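PDB 6YGA: N-alpha-acetyltransferase 35, NatC auxiliary subunit from Saccharomyces cerevisiae, which serves as auxiliary subunit of the NatC N-terminal acetyltransferase, the MAK3–MAK10–MAK31 complex that acetylates the N terminus of the L-A virus Gag protein. Local coordinates for residues 235-238 / 239-242; 362-365 / 366-370; 469-472 / 473-477; 492-495 / 496-500. All coordinates share one frame; numbering follows the deposited sequence.

Interaction 1: 235-238 / 239-242; sequences DHLT and DYST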
loop_
_atom_site.group_PDB
_atom_site.type_symbol
_atom_site.label_atom_id
_atom_site.label_comp_id
_atom_site.label_asym_id
_atom_site.label_seq_id
_atom_site.Cartn_x
_atom_site.Cartn_y
_atom_site.Cartn_z
ATOM N N ASP B 235 -6.443 17.106 19.176
ATOM C CA ASP B 235 -7.661 17.230 19.972
ATOM C C ASP B 235 -8.675 16.147 19.622
ATOM O O ASP B 235 -9.475 15.748 20.475
ATOM C CB ASP B 235 -8.291 18.614 19.783
ATOM C CG ASP B 235 -7.374 19.751 20.210
ATOM O OD1 ASP B 235 -6.491 19.536 21.068
ATOM O OD2 ASP B 235 -7.546 20.872 19.686
ATOM N N HIS B 236 -8.655 15.651 18.381
ATOM C CA HIS B 236 -9.651 14.672 17.964
ATOM C C HIS B 236 -9.409 13.296 18.572
ATOM O O HIS B 236 -10.313 12.454 18.537
ATOM C CB HIS B 236 -9.693 14.586 16.439
ATOM C CG HIS B 236 -9.945 15.904 15.778
ATOM N ND1 HIS B 236 -11.088 16.643 16.003
ATOM C CD2 HIS B 236 -9.195 16.625 14.912
ATOM C CE1 HIS B 236 -11.032 17.760 15.299
ATOM N NE2 HIS B 236 -9.895 17.773 14.627
ATOM N N LEU B 237 -8.227 13.051 19.135
ATOM C CA LEU B 237 -7.950 11.809 19.847
ATOM C C LEU B 237 -7.886 11.987 21.356
ATOM O O LEU B 237 -8.398 11.140 22.094
ATOM C CB LEU B 237 -6.636 11.193 19.364
ATOM C CG LEU B 237 -6.679 10.418 18.048
ATOM C CD1 LEU B 237 -5.486 9.486 17.970
ATOM C CD2 LEU B 237 -7.983 9.646 17.907
ATOM N N THR B 238 -7.264 13.067 21.836
ATOM C CA THR B 238 -7.136 13.260 23.277
ATOM C C THR B 238 -8.494 13.497 23.924
ATOM O O THR B 238 -8.792 12.928 24.981
ATOM C CB THR B 238 -6.195 14.428 23.575
ATOM O OG1 THR B 238 -6.772 15.646 23.092
ATOM C CG2 THR B 238 -4.846 14.214 22.908
ATOM N N ASP B 239 -9.329 14.329 23.304
ATOM C CA ASP B 239 -10.649 14.646 23.826
ATOM C C ASP B 239 -11.774 14.173 22.919
ATOM O O ASP B 239 -12.946 14.366 23.263
ATOM C CB ASP B 239 -10.776 16.160 24.054
ATOM C CG ASP B 239 -9.565 16.751 24.756
ATOM O OD1 ASP B 239 -9.080 16.139 25.731
ATOM O OD2 ASP B 239 -9.097 17.826 24.328
ATOM N N TYR B 240 -11.454 13.559 21.776
ATOM C CA TYR B 240 -12.455 13.102 20.808
ATOM C C TYR B 240 -13.369 14.249 20.386
ATOM O O TYR B 240 -14.579 14.083 20.223
ATOM C CB TYR B 240 -13.254 11.916 21.352
ATOM C CG TYR B 240 -12.383 10.718 21.654
ATOM C CD1 TYR B 240 -11.790 9.994 20.627
ATOM C CD2 TYR B 240 -12.135 10.322 22.962
ATOM C CE1 TYR B 240 -10.980 8.904 20.893
ATOM C CE2 TYR B 240 -11.327 9.231 23.238
ATOM C CZ TYR B 240 -10.753 8.527 22.200
ATOM O OH TYR B 240 -9.950 7.442 22.469
ATOM N N SER B 241 -12.773 15.423 20.209
ATOM C CA SER B 241 -13.524 16.606 19.823
ATOM C C SER B 241 -14.022 16.479 18.389
ATOM O O SER B 241 -13.305 16.009 17.502
ATOM C CB SER B 241 -12.650 17.852 19.971
ATOM O OG SER B 241 -13.304 19.003 19.472
ATOM N N THR B 242 -15.266 16.892 18.171
ATOM C CA THR B 242 -15.849 16.935 16.838
ATOM C C THR B 242 -15.907 18.348 16.276
ATOM O O THR B 242 -16.464 18.545 15.193
ATOM C CB THR B 242 -17.255 16.328 16.850
ATOM O OG1 THR B 242 -18.086 17.058 17.761
ATOM C CG2 THR B 242 -17.200 14.867 17.274
#
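The ring of Tyr240 lies with one face over the carbonyl oxygen of Leu237, which sits above the ring centre and 3.5 Å from CZ. CE1 of the same ring approaches CD2 of Leu237 at 4.3 Å, a loose apolar touch beside the polar one. This is the C-terminal end of the short helix 235-238: Tyr240 leaves helical geometry with positive phi (55°), and the chain turns back across the last carbonyls. Tyr240 CA leans on His236 O at 3.2 Å in a CH···O contact. Asp235 O is shared by two backbone donors, Asp239 N at 3.2 Å and, more weakly, Ser241 N at 3.3 Å, so the turn closes on one carbonyl. His236 adds a side-chain clamp beyond them. With CG beside its own backbone N (chi1 -56°), the imidazole reaches forward and ND1 donates to Ser241 O at 2.8 Å. The bond is nearly straight and lies in the ring plane, although the donor stands above the carbonyl plane. Asp235 OD1 and Asp239 OD2 come within 4.5 Å, a proximity of like charges probably eased by the bonds of the Asp235 carboxylate to His232 and Gln193. The helix end is thus held by main chain and imidazole together. His236 packs on Val307 and Leu311 of helix 298-311, while Leu237 and Tyr240 face helix 337-347 through Leu342, Leu345 and Phe346. Beyond that helix, Tyr240 OH bonds Asp350 N and its ring meets Arg349 in a cation-pi contact.

Interaction 2: 362-365 / 366-370; sequences QFYL and LHVKE. With EDO (1,2-ethanediol), chain C; EDO (1,2-ethanediol), chain D.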
loop_
_atom_site.group_PDB
_atom_site.type_symbol
_atom_site.label_atom_id
_atom_site.label_comp_id
_atom_site.label_asym_id
_atom_site.label_seq_id
_atom_site.Cartn_x
_atom_site.Cartn_y
_atom_site.Cartn_z
ATOM N N GLN B 362 -22.086 -5.119 22.342
ATOM C CA GLN B 362 -23.301 -4.359 22.061
ATOM C C GLN B 362 -23.308 -3.850 20.627
ATOM O O GLN B 362 -24.338 -3.899 19.944
ATOM C CB GLN B 362 -23.434 -3.191 23.037
ATOM C CG GLN B 362 -23.776 -3.589 24.458
ATOM C CD GLN B 362 -23.825 -2.396 25.387
ATOM O OE1 GLN B 362 -23.482 -1.278 24.999
ATOM N NE2 GLN B 362 -24.255 -2.625 26.621
ATOM N N PHE B 363 -22.161 -3.361 20.154
ATOM C CA PHE B 363 -22.052 -2.873 18.784
ATOM C C PHE B 363 -22.280 -3.996 17.779
ATOM O O PHE B 363 -22.943 -3.798 16.753
ATOM C CB PHE B 363 -20.679 -2.232 18.588
ATOM C CG PHE B 363 -20.492 -1.566 17.262
ATOM C CD1 PHE B 363 -21.219 -0.434 16.930
ATOM C CD2 PHE B 363 -19.561 -2.049 16.359
ATOM C CE1 PHE B 363 -21.035 0.189 15.711
ATOM C CE2 PHE B 363 -19.369 -1.428 15.142
ATOM C CZ PHE B 363 -20.108 -0.307 14.817
ATOM N N TYR B 364 -21.745 -5.186 18.061
ATOM C CA TYR B 364 -21.941 -6.323 17.168
ATOM C C TYR B 364 -23.398 -6.766 17.153
ATOM O O TYR B 364 -23.967 -7.024 16.085
ATOM C CB TYR B 364 -21.032 -7.479 17.586
ATOM C CG TYR B 364 -21.426 -8.816 16.995
ATOM C CD1 TYR B 364 -21.050 -9.165 15.705
ATOM C CD2 TYR B 364 -22.167 -9.733 17.733
ATOM C CE1 TYR B 364 -21.407 -10.383 15.165
ATOM C CE2 TYR B 364 -22.529 -10.956 17.199
ATOM C CZ TYR B 364 -22.145 -11.276 15.914
ATOM O OH TYR B 364 -22.499 -12.493 15.376
ATOM N N LEU B 365 -24.019 -6.864 18.331
ATOM C CA LEU B 365 -25.409 -7.303 18.395
ATOM C C LEU B 365 -26.346 -6.316 17.709
ATOM O O LEU B 365 -27.419 -6.706 17.236
ATOM C CB LEU B 365 -25.821 -7.517 19.850
ATOM C CG LEU B 365 -25.112 -8.666 20.570
ATOM C CD1 LEU B 365 -25.529 -8.700 22.027
ATOM C CD2 LEU B 365 -25.417 -9.995 19.895
ATOM N N LEU B 366 -25.960 -5.037 17.640
ATOM C CA LEU B 366 -26.762 -4.068 16.899
ATOM C C LEU B 366 -26.778 -4.391 15.411
ATOM O O LEU B 366 -27.814 -4.248 14.750
ATOM C CB LEU B 366 -26.236 -2.654 17.134
ATOM C CG LEU B 366 -26.847 -1.878 18.300
ATOM C CD1 LEU B 366 -26.084 -0.585 18.521
ATOM C CD2 LEU B 366 -28.320 -1.594 18.035
ATOM N N HIS B 367 -25.639 -4.823 14.863
ATOM C CA HIS B 367 -25.605 -5.206 13.457
ATOM C C HIS B 367 -26.511 -6.400 13.195
ATOM O O HIS B 367 -27.265 -6.414 12.215
ATOM C CB HIS B 367 -24.173 -5.521 13.022
ATOM C CG HIS B 367 -23.291 -4.316 12.928
ATOM N ND1 HIS B 367 -22.868 -3.617 14.037
ATOM C CD2 HIS B 367 -22.755 -3.684 11.857
ATOM C CE1 HIS B 367 -22.109 -2.606 13.655
ATOM N NE2 HIS B 367 -22.025 -2.624 12.337
ATOM N N VAL B 368 -26.455 -7.410 14.066
ATOM C CA VAL B 368 -27.303 -8.586 13.898
ATOM C C VAL B 368 -28.771 -8.207 14.023
ATOM O O VAL B 368 -29.620 -8.692 13.267
ATOM C CB VAL B 368 -26.914 -9.674 14.916
ATOM C CG1 VAL B 368 -27.825 -10.885 14.774
ATOM C CG2 VAL B 368 -25.455 -10.068 14.739
ATOM N N LYS B 369 -29.090 -7.323 14.972
ATOM C CA LYS B 369 -30.479 -6.942 15.203
ATOM C C LYS B 369 -31.061 -6.194 14.011
ATOM O O LYS B 369 -32.200 -6.450 13.608
ATOM C CB LYS B 369 -30.582 -6.095 16.469
ATOM C CG LYS B 369 -31.919 -5.403 16.660
ATOM C CD LYS B 369 -32.097 -4.984 18.109
ATOM C CE LYS B 369 -32.954 -3.738 18.233
ATOM N NZ LYS B 369 -32.249 -2.527 17.721
ATOM N N GLU B 370 -30.302 -5.264 13.430
ATOM C CA GLU B 370 -30.843 -4.497 12.313
ATOM C C GLU B 370 -30.961 -5.347 11.054
ATOM O O GLU B 370 -31.795 -5.053 10.190
ATOM C CB GLU B 370 -29.989 -3.250 12.063
ATOM C CG GLU B 370 -30.005 -2.263 13.232
ATOM C CD GLU B 370 -29.085 -1.065 13.027
ATOM O OE1 GLU B 370 -28.878 -0.657 11.868
ATOM O OE2 GLU B 370 -28.561 -0.531 14.030
HETATM C C1 EDO C . -28.145 -4.775 20.239
HETATM O O1 EDO C . -27.506 -3.838 21.114
HETATM C C2 EDO C . -29.485 -5.224 20.808
HETATM O O2 EDO C . -29.907 -6.403 20.113
HETATM C C1 EDO D . -25.641 -4.331 9.514
HETATM O O1 EDO D . -26.701 -5.294 9.520
HETATM C C2 EDO D . -24.469 -4.858 8.693
HETATM O O2 EDO D . -23.976 -6.072 9.273
#
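His367 and Phe363, one helical turn apart, make both a polar and an aromatic contact. Among the hydrogen bonds, His367 ND1 donates to Phe363 O at 2.7 Å, with the oxygen in the imidazole plane. The His367 backbone N adds a weak bond to the same oxygen, which is therefore gripped twice. The remaining bonds are ordinary i to i+4 helix bonds, from Leu366 to Gln362, Val368 to Tyr364 and Lys369 to Leu365. The aromatic pair is T-shaped: the edge of His367 points at the face of Phe363, planes 75° apart, with His367 CE1 3.3 Å from Phe363 CZ. Phe363 has CG anti to its backbone N (chi1 -174°), which turns the ring face toward the imidazole edge. In a CH-pi contact, Val368 CG2 sits over the Tyr364 face, 4.0 Å from the centroid. Two ethanediols, probably from the crystallisation liquor, bind the helix: O1 of the chain D molecule donates to His367 O at 3.0 Å, and O1 of the chain C molecule weakly to Gln362 O. Helix 360-372 lies among several others of the TPR-repeat region. Tyr399 of helix 386-402 bonds His367 NE2, fixing the far side of the imidazole. Tyr364 meets Trp438 of helix 433-456 edge-to-face, and Phe363 packs on Thr322 of helix 319-328.

Interaction 3: 469-472 / 473-477; sequences FWYV and YYLSH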
loop_
_atom_site.group_PDB
_atom_site.type_symbol
_atom_site.label_atom_id
_atom_site.label_comp_id
_atom_site.label_asym_id
_atom_site.label_seq_id
_atom_site.Cartn_x
_atom_site.Cartn_y
_atom_site.Cartn_z
ATOM N N PHE B 469 -16.101 -12.300 -13.546
ATOM C CA PHE B 469 -17.433 -11.712 -13.628
ATOM C C PHE B 469 -18.516 -12.774 -13.488
ATOM O O PHE B 469 -19.545 -12.531 -12.850
ATOM C CB PHE B 469 -17.590 -10.933 -14.932
ATOM C CG PHE B 469 -17.065 -9.529 -14.861
ATOM C CD1 PHE B 469 -17.368 -8.713 -13.781
ATOM C CD2 PHE B 469 -16.249 -9.032 -15.862
ATOM C CE1 PHE B 469 -16.881 -7.420 -13.712
ATOM C CE2 PHE B 469 -15.763 -7.742 -15.802
ATOM C CZ PHE B 469 -16.075 -6.935 -14.724
ATOM N N TRP B 470 -18.305 -13.961 -14.058
ATOM C CA TRP B 470 -19.312 -15.002 -13.901
ATOM C C TRP B 470 -19.299 -15.568 -12.489
ATOM O O TRP B 470 -20.353 -15.931 -11.952
ATOM C CB TRP B 470 -19.112 -16.119 -14.919
ATOM C CG TRP B 470 -20.146 -17.187 -14.762
ATOM C CD1 TRP B 470 -21.419 -17.172 -15.250
ATOM C CD2 TRP B 470 -20.008 -18.417 -14.039
ATOM N NE1 TRP B 470 -22.080 -18.318 -14.883
ATOM C CE2 TRP B 470 -21.234 -19.100 -14.140
ATOM C CE3 TRP B 470 -18.964 -19.006 -13.321
ATOM C CZ2 TRP B 470 -21.445 -20.345 -13.554
ATOM C CZ3 TRP B 470 -19.175 -20.240 -12.738
ATOM C CH2 TRP B 470 -20.406 -20.897 -12.859
ATOM N N TYR B 471 -18.119 -15.655 -11.872
ATOM C CA TYR B 471 -18.055 -16.120 -10.493
ATOM C C TYR B 471 -18.767 -15.152 -9.558
ATOM O O TYR B 471 -19.450 -15.575 -8.620
ATOM C CB TYR B 471 -16.600 -16.321 -10.066
ATOM C CG TYR B 471 -16.444 -16.773 -8.633
ATOM C CD1 TYR B 471 -16.947 -17.996 -8.211
ATOM C CD2 TYR B 471 -15.791 -15.978 -7.703
ATOM C CE1 TYR B 471 -16.810 -18.411 -6.904
ATOM C CE2 TYR B 471 -15.643 -16.385 -6.394
ATOM C CZ TYR B 471 -16.155 -17.601 -5.999
ATOM O OH TYR B 471 -16.010 -18.008 -4.694
ATOM N N VAL B 472 -18.640 -13.847 -9.811
ATOM C CA VAL B 472 -19.316 -12.868 -8.964
ATOM C C VAL B 472 -20.816 -12.881 -9.230
ATOM O O VAL B 472 -21.625 -12.729 -8.309
ATOM C CB VAL B 472 -18.704 -11.470 -9.164
ATOM C CG1 VAL B 472 -19.471 -10.428 -8.360
ATOM C CG2 VAL B 472 -17.250 -11.486 -8.743
ATOM N N TYR B 473 -21.210 -13.069 -10.491
ATOM C CA TYR B 473 -22.615 -13.319 -10.795
ATOM C C TYR B 473 -23.123 -14.534 -10.029
ATOM O O TYR B 473 -24.187 -14.490 -9.401
ATOM C CB TYR B 473 -22.790 -13.514 -12.300
ATOM C CG TYR B 473 -24.161 -13.998 -12.702
ATOM C CD1 TYR B 473 -25.219 -13.111 -12.835
ATOM C CD2 TYR B 473 -24.395 -15.342 -12.956
ATOM C CE1 TYR B 473 -26.477 -13.550 -13.205
ATOM C CE2 TYR B 473 -25.648 -15.791 -13.325
ATOM C CZ TYR B 473 -26.685 -14.890 -13.450
ATOM O OH TYR B 473 -27.935 -15.327 -13.818
ATOM N N TYR B 474 -22.359 -15.625 -10.062
ATOM C CA TYR B 474 -22.703 -16.821 -9.301
ATOM C C TYR B 474 -22.818 -16.514 -7.810
ATOM O O TYR B 474 -23.778 -16.929 -7.153
ATOM C CB TYR B 474 -21.655 -17.901 -9.574
ATOM C CG TYR B 474 -21.650 -19.069 -8.618
ATOM C CD1 TYR B 474 -22.513 -20.146 -8.799
ATOM C CD2 TYR B 474 -20.761 -19.109 -7.554
ATOM C CE1 TYR B 474 -22.499 -21.223 -7.931
ATOM C CE2 TYR B 474 -20.739 -20.176 -6.681
ATOM C CZ TYR B 474 -21.609 -21.232 -6.873
ATOM O OH TYR B 474 -21.590 -22.297 -6.004
ATOM N N LEU B 475 -21.851 -15.770 -7.260
ATOM C CA LEU B 475 -21.930 -15.383 -5.853
ATOM C C LEU B 475 -23.127 -14.475 -5.590
ATOM O O LEU B 475 -23.840 -14.652 -4.595
ATOM C CB LEU B 475 -20.640 -14.689 -5.414
ATOM C CG LEU B 475 -19.348 -15.499 -5.353
ATOM C CD1 LEU B 475 -18.234 -14.626 -4.793
ATOM C CD2 LEU B 475 -19.530 -16.764 -4.523
ATOM N N SER B 476 -23.353 -13.490 -6.464
ATOM C CA SER B 476 -24.475 -12.571 -6.288
ATOM C C SER B 476 -25.813 -13.292 -6.368
ATOM O O SER B 476 -26.775 -12.891 -5.701
ATOM C CB SER B 476 -24.420 -11.463 -7.341
ATOM O OG SER B 476 -23.180 -10.782 -7.313
ATOM N N HIS B 477 -25.904 -14.340 -7.187
ATOM C CA HIS B 477 -27.145 -15.103 -7.258
ATOM C C HIS B 477 -27.427 -15.790 -5.931
ATOM O O HIS B 477 -28.570 -15.805 -5.463
ATOM C CB HIS B 477 -27.075 -16.122 -8.399
ATOM C CG HIS B 477 -28.325 -16.930 -8.575
ATOM N ND1 HIS B 477 -28.509 -18.155 -7.970
ATOM C CD2 HIS B 477 -29.446 -16.695 -9.298
ATOM C CE1 HIS B 477 -29.692 -18.637 -8.308
ATOM N NE2 HIS B 477 -30.280 -17.771 -9.113
#
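Leu475 lies over one face of the Tyr471 ring, its CG 4.0 Å from the centroid in a CH-pi contact and its CD1 3.5 Å from Tyr471 CE2. Tyr474 approaches the same ring obliquely, CD2 to Tyr471 CD1 at 4.0 Å, and its own ring edge carries Tyr471 O close to its plane. Trp470, Tyr473 and Tyr474 form an aromatic cluster along this turn of helix 465-506. The five-membered ring of Trp470 meets Tyr473 at an oblique 35°, Trp470 CD1 to Tyr473 CD2 at 4.2 Å, whereas its six-membered ring runs almost parallel to Tyr474 but is slid so far along that the two barely overlap. Trp470, Tyr471, Tyr473 and Tyr474 all carry CG anti to the backbone N, which sends the rings out in the same sense along the helix. The polar contact is made by Ser476. Its backbone N and its OG both donate to Val472 O, at 2.6 Å and 2.7 Å, reaching it from opposite faces of the carbonyl plane. OG is brought back over that oxygen by its position beside the backbone N (chi1 -56°). Around the turn, Phe589 and Phe592 meet Tyr471, Phe606 of helix 603-613 meets Trp470, and Val472 packs on Leu452 of helix 433-456 and Cys552 of helix 511-564. Chemically, the hydroxyl of buried Ser476 donates within its own helix, to Val472 O, while Tyr474 OH is hydrogen-bonded to the backbone oxygen of Glu599.

Interaction 4: 492-495 / 496-500; sequences SNIN and AIHSM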
loop_
_atom_site.group_PDB
_atom_site.type_symbol
_atom_site.label_atom_id
_atom_site.label_comp_id
_atom_site.label_asym_id
_atom_site.label_seq_id
_atom_site.Cartn_x
_atom_site.Cartn_y
_atom_site.Cartn_z
ATOM N N SER B 492 -43.143 -12.875 7.005
ATOM C CA SER B 492 -43.927 -13.842 7.767
ATOM C C SER B 492 -44.151 -13.367 9.199
ATOM O O SER B 492 -45.247 -13.525 9.749
ATOM C CB SER B 492 -43.234 -15.204 7.746
ATOM O OG SER B 492 -43.773 -16.068 8.728
ATOM N N ASN B 493 -43.125 -12.776 9.818
ATOM C CA ASN B 493 -43.284 -12.245 11.169
ATOM C C ASN B 493 -44.209 -11.034 11.176
ATOM O O ASN B 493 -45.008 -10.863 12.105
ATOM C CB ASN B 493 -41.921 -11.881 11.762
ATOM C CG ASN B 493 -41.023 -13.091 11.962
ATOM O OD1 ASN B 493 -41.497 -14.222 12.050
ATOM N ND2 ASN B 493 -39.720 -12.854 12.042
ATOM N N ILE B 494 -44.112 -10.182 10.151
ATOM C CA ILE B 494 -44.997 -9.025 10.055
ATOM C C ILE B 494 -46.445 -9.475 9.901
ATOM O O ILE B 494 -47.346 -8.947 10.562
ATOM C CB ILE B 494 -44.561 -8.107 8.895
ATOM C CG1 ILE B 494 -43.219 -7.436 9.207
ATOM C CG2 ILE B 494 -45.627 -7.055 8.609
ATOM C CD1 ILE B 494 -42.696 -6.550 8.086
ATOM N N ASN B 495 -46.690 -10.470 9.043
ATOM C CA ASN B 495 -48.057 -10.936 8.827
ATOM C C ASN B 495 -48.628 -11.615 10.066
ATOM O O ASN B 495 -49.840 -11.545 10.302
ATOM C CB ASN B 495 -48.111 -11.885 7.628
ATOM C CG ASN B 495 -48.026 -11.152 6.301
ATOM O OD1 ASN B 495 -48.481 -10.014 6.178
ATOM N ND2 ASN B 495 -47.439 -11.801 5.301
ATOM N N ALA B 496 -47.780 -12.269 10.864
ATOM C CA ALA B 496 -48.258 -12.880 12.102
ATOM C C ALA B 496 -48.818 -11.826 13.050
ATOM O O ALA B 496 -49.848 -12.047 13.698
ATOM C CB ALA B 496 -47.131 -13.665 12.770
ATOM N N ILE B 497 -48.153 -10.673 13.139
ATOM C CA ILE B 497 -48.679 -9.570 13.937
ATOM C C ILE B 497 -49.964 -9.030 13.320
ATOM O O ILE B 497 -50.920 -8.702 14.033
ATOM C CB ILE B 497 -47.613 -8.469 14.092
ATOM C CG1 ILE B 497 -46.411 -8.993 14.883
ATOM C CG2 ILE B 497 -48.206 -7.240 14.764
ATOM C CD1 ILE B 497 -45.274 -7.989 15.015
ATOM N N HIS B 498 -50.014 -8.939 11.988
ATOM C CA HIS B 498 -51.227 -8.463 11.326
ATOM C C HIS B 498 -52.394 -9.416 11.555
ATOM O O HIS B 498 -53.538 -8.977 11.721
ATOM C CB HIS B 498 -50.981 -8.283 9.827
ATOM C CG HIS B 498 -50.262 -7.017 9.477
ATOM N ND1 HIS B 498 -49.454 -6.904 8.366
ATOM C CD2 HIS B 498 -50.237 -5.807 10.084
ATOM C CE1 HIS B 498 -48.955 -5.682 8.308
ATOM N NE2 HIS B 498 -49.415 -4.997 9.339
ATOM N N SER B 499 -52.126 -10.724 11.557
ATOM C CA SER B 499 -53.197 -11.697 11.754
ATOM C C SER B 499 -53.810 -11.583 13.145
ATOM O O SER B 499 -55.003 -11.857 13.319
ATOM C CB SER B 499 -52.670 -13.112 11.518
ATOM O OG SER B 499 -51.748 -13.485 12.527
HETATM N N MSE B 500 -53.022 -11.179 14.138
HETATM C CA MSE B 500 -53.539 -10.974 15.487
HETATM C C MSE B 500 -54.575 -9.858 15.497
HETATM O O MSE B 500 -55.602 -9.959 16.167
HETATM C CB MSE B 500 -52.408 -10.644 16.464
HETATM C CG MSE B 500 -51.590 -11.845 16.916
HETATM SE SE MSE B 500 -50.215 -11.363 18.219
HETATM C CE MSE B 500 -49.581 -13.155 18.667
#
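Ser492 O accepts from Ala496 N at 3.0 Å, one turn along helix 465-506, which forms an antiparallel helical hairpin with helix 511-564. Next comes Asn493, whose carbonyl takes a weak bond from Ile497 N, while Ile497 CG1 rests on the same oxygen at 3.6 Å. Ile494 carries the main side-chain contact: it lies alongside His498, the two pointing the same way, with CG2 3.6 Å from His498 CE1. CG2 stands anti to the backbone N, which directs it at the imidazole, and Ile494 O lies over one face of that ring. These residues look into the hairpin. Ile494 packs on Gln532, Ile497 on Ala523 and Met524, and His498 on Met528, all of helix 511-564. Asn495, on the exposed side, crosses His498 obliquely, its amide plane turned 43° from the ring. Its OD1 stands at the ring edge 3.9 Å from His498 ND1, too far for a hydrogen bond. The backbone Asn495 O accepts from Ser499 N at 2.7 Å. The serine's hydroxyl turns back along the helix, lying between its backbone N and carbonyl carbon (chi1 68°), and OG donates to Ala496 O at 2.7 Å.

From the N terminus the four contacts follow in series; each lies within one continuous stretch, so none encloses a long loop and none nests in or crosses another. Interaction 1 ends helix 235-238 and turns the chain toward helix 245-260. Interaction 2 lies on helix 360-372, its centre about 26 Å from that of interaction 1, and interactions 3 and 4 share helix 465-506 with centres about 34 Å apart. Interactions 2 to 4 all fall in the TPR-repeat range. Helix 433-456 touches both 2 and 3, and helix 511-564 packs along both 3 and 4, which joins the later contacts into one helical region.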